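Local coordinates for sugar kinase (Agrobacterium tumefaciens, PDB 2RBC), which probably transfers a phosphate group from ATP to a sugar or related small-molecule alcohol, as a kinase of the ribokinase (pfkB) family, at residues His77-Leu85 with Asp101-Thr109. Sequence-based numbering, arbitrary orientation.
Sequences HRMGGRASL and DLSESGIDT. With SO4 (sulfate ion), chain D.
One face of the His77 imidazole lies on Gly106, whose CA sits 3.9 Å from the ring centroid and almost on the ring normal, a CH-pi contact; Ser105 O approaches the same ring obliquely. With CG anti to the backbone N (chi1 164°), the ring reaches from the end of helix 68-78 to this turn. Gly106 suits its place twice over: its positive phi closes helix 93-104 as the C-prime residue of a Schellman motif, and, having no side chain, it lets its CA lie directly against the ring face. The Arg78 guanidinium presents its edge to a sulfate ion, probably from the crystallisation liquor, with NH2 2.9 Å from O1 and a weaker bond from NH1 to O2, while NE binds Ala316 O.

Beyond the turn the backbones pair in parallel. Asp108 N donates to Ala83 O (2.9 Å), and Asp108 O accepts from Leu85 N (3.1 Å) nearly in line with its C=O bond. Ser84 OG lies 3.5 Å from Asp108 CB, but hydrogen-bonds to His31 and to a water that reaches Asp108 OD2 weakly, whereas Asp108 OD1 turns to Ser110. Leu85 packs on its strand neighbour Ile107, CB against CG2, and on helix 93-104, where Leu85 CD2 meets Leu102 CD1 (3.7 Å). Strand 82-90, helix 93-104 and strand 107-108 thus form a beta-alpha-beta crossover in the alpha/beta fold of ribokinase-like enzymes.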
# COMPACT_ATOMS: atom_id res chain seq x y z
N HIS A 77 19.04 16.75 -7.57
CA HIS A 77 19.87 16.68 -6.39
C HIS A 77 21.05 15.71 -6.55
O HIS A 77 22.22 16.07 -6.33
CB HIS A 77 19.03 16.25 -5.19
CG HIS A 77 19.84 15.80 -4.02
ND1 HIS A 77 20.60 16.67 -3.27
CD2 HIS A 77 20.00 14.58 -3.48
CE1 HIS A 77 21.19 15.99 -2.30
NE2 HIS A 77 20.85 14.71 -2.42
N ARG A 78 20.75 14.50 -6.98
CA ARG A 78 21.77 13.46 -7.11
C ARG A 78 22.84 13.86 -8.12
O ARG A 78 24.00 13.50 -7.95
CB ARG A 78 21.15 12.16 -7.55
CG ARG A 78 20.25 11.51 -6.50
CD ARG A 78 21.07 10.94 -5.37
NE ARG A 78 21.74 9.71 -5.79
CZ ARG A 78 22.63 9.05 -5.07
NH1 ARG A 78 23.03 9.51 -3.90
NH2 ARG A 78 23.18 7.94 -5.56
N MSE A 79 22.42 14.62 -9.13
CA MSE A 79 23.30 15.06 -10.21
C MSE A 79 24.03 16.37 -9.94
O MSE A 79 24.68 16.92 -10.82
CB MSE A 79 22.51 15.17 -11.49
CG MSE A 79 21.92 13.86 -11.98
SE MSE A 79 23.27 12.47 -12.39
CE MSE A 79 23.75 13.05 -14.20
N GLY A 80 23.91 16.87 -8.72
CA GLY A 80 24.75 17.97 -8.25
C GLY A 80 24.06 19.32 -8.28
O GLY A 80 24.71 20.34 -8.08
N GLY A 81 22.77 19.35 -8.59
CA GLY A 81 22.01 20.60 -8.55
C GLY A 81 21.26 20.75 -7.26
O GLY A 81 21.37 19.91 -6.35
N ARG A 82 20.52 21.84 -7.17
CA ARG A 82 19.62 22.10 -6.04
C ARG A 82 18.22 21.97 -6.56
O ARG A 82 17.91 22.46 -7.62
CB ARG A 82 19.87 23.49 -5.46
CG ARG A 82 21.04 23.51 -4.53
CD ARG A 82 21.37 24.88 -4.05
NE ARG A 82 21.98 25.73 -5.09
CZ ARG A 82 21.45 26.86 -5.57
NH1 ARG A 82 20.24 27.32 -5.18
NH2 ARG A 82 22.12 27.57 -6.48
N ALA A 83 17.37 21.25 -5.84
CA ALA A 83 16.04 20.95 -6.32
C ALA A 83 14.99 21.44 -5.36
O ALA A 83 15.08 21.19 -4.16
CB ALA A 83 15.88 19.41 -6.49
N SER A 84 13.98 22.09 -5.92
CA SER A 84 12.75 22.44 -5.19
C SER A 84 11.57 21.78 -5.89
O SER A 84 11.61 21.58 -7.09
CB SER A 84 12.54 23.94 -5.18
OG SER A 84 13.51 24.56 -4.39
N LEU A 85 10.54 21.45 -5.12
CA LEU A 85 9.38 20.82 -5.64
C LEU A 85 8.11 21.54 -5.19
O LEU A 85 7.94 21.83 -4.02
CB LEU A 85 9.38 19.36 -5.20
CG LEU A 85 8.23 18.46 -5.62
CD1 LEU A 85 8.20 18.17 -7.08
CD2 LEU A 85 8.23 17.16 -4.78
N ASP A 101 10.00 12.11 3.53
CA ASP A 101 10.89 11.34 2.66
C ASP A 101 11.56 12.26 1.63
O ASP A 101 12.79 12.26 1.45
CB ASP A 101 10.11 10.19 1.98
CG ASP A 101 11.01 9.28 1.09
OD1 ASP A 101 12.25 9.39 1.14
OD2 ASP A 101 10.51 8.46 0.32
N LEU A 102 10.75 13.06 0.95
CA LEU A 102 11.29 13.95 -0.07
C LEU A 102 12.33 14.95 0.50
O LEU A 102 13.40 15.11 -0.05
CB LEU A 102 10.16 14.62 -0.86
CG LEU A 102 9.29 13.66 -1.71
CD1 LEU A 102 8.15 14.40 -2.36
CD2 LEU A 102 10.12 12.86 -2.76
N SER A 103 12.06 15.59 1.64
CA SER A 103 13.09 16.48 2.17
C SER A 103 14.31 15.76 2.72
O SER A 103 15.39 16.29 2.65
CB SER A 103 12.56 17.44 3.20
OG SER A 103 11.61 16.79 3.95
N GLU A 104 14.14 14.57 3.28
CA GLU A 104 15.29 13.77 3.66
C GLU A 104 16.09 13.26 2.45
O GLU A 104 17.23 12.88 2.59
CB GLU A 104 14.87 12.62 4.58
CG GLU A 104 14.43 13.12 5.94
CD GLU A 104 13.96 11.99 6.86
OE1 GLU A 104 13.98 10.81 6.44
OE2 GLU A 104 13.58 12.30 8.02
N SER A 105 15.48 13.27 1.27
CA SER A 105 16.11 12.80 0.03
C SER A 105 16.82 13.96 -0.72
O SER A 105 17.25 13.80 -1.86
CB SER A 105 15.06 12.18 -0.87
OG SER A 105 14.48 11.03 -0.25
N GLY A 106 16.88 15.12 -0.09
CA GLY A 106 17.62 16.24 -0.62
C GLY A 106 16.84 17.26 -1.41
O GLY A 106 17.44 18.13 -2.03
N ILE A 107 15.51 17.18 -1.36
CA ILE A 107 14.64 18.09 -2.12
C ILE A 107 14.09 19.18 -1.16
O ILE A 107 13.63 18.85 -0.06
CB ILE A 107 13.48 17.29 -2.76
CG1 ILE A 107 13.99 16.23 -3.77
CG2 ILE A 107 12.48 18.21 -3.49
CD1 ILE A 107 13.00 15.03 -3.95
N ASP A 108 14.16 20.45 -1.56
CA ASP A 108 13.45 21.52 -0.84
C ASP A 108 11.95 21.39 -1.06
O ASP A 108 11.44 21.64 -2.16
CB ASP A 108 13.91 22.89 -1.34
CG ASP A 108 13.32 24.03 -0.56
OD1 ASP A 108 12.26 23.87 0.10
OD2 ASP A 108 13.94 25.09 -0.59
N THR A 109 11.25 21.03 0.00
CA THR A 109 9.80 20.82 0.00
C THR A 109 9.05 22.00 0.61
O THR A 109 7.85 21.94 0.82
CB THR A 109 9.46 19.57 0.81
OG1 THR A 109 10.02 19.72 2.12
CG2 THR A 109 10.01 18.33 0.12
S SO4 D . 25.26 7.32 -2.31
O1 SO4 D . 24.88 6.74 -3.60
O2 SO4 D . 24.06 7.68 -1.54
O3 SO4 D . 25.94 6.30 -1.51
O4 SO4 D . 26.13 8.48 -2.55
O HOH W 1 20.05 11.87 -1.09
O HOH W 2 18.40 20.00 -3.44
O HOH W 3 12.52 26.74 -3.16
O HOH W 4 9.53 23.47 -2.51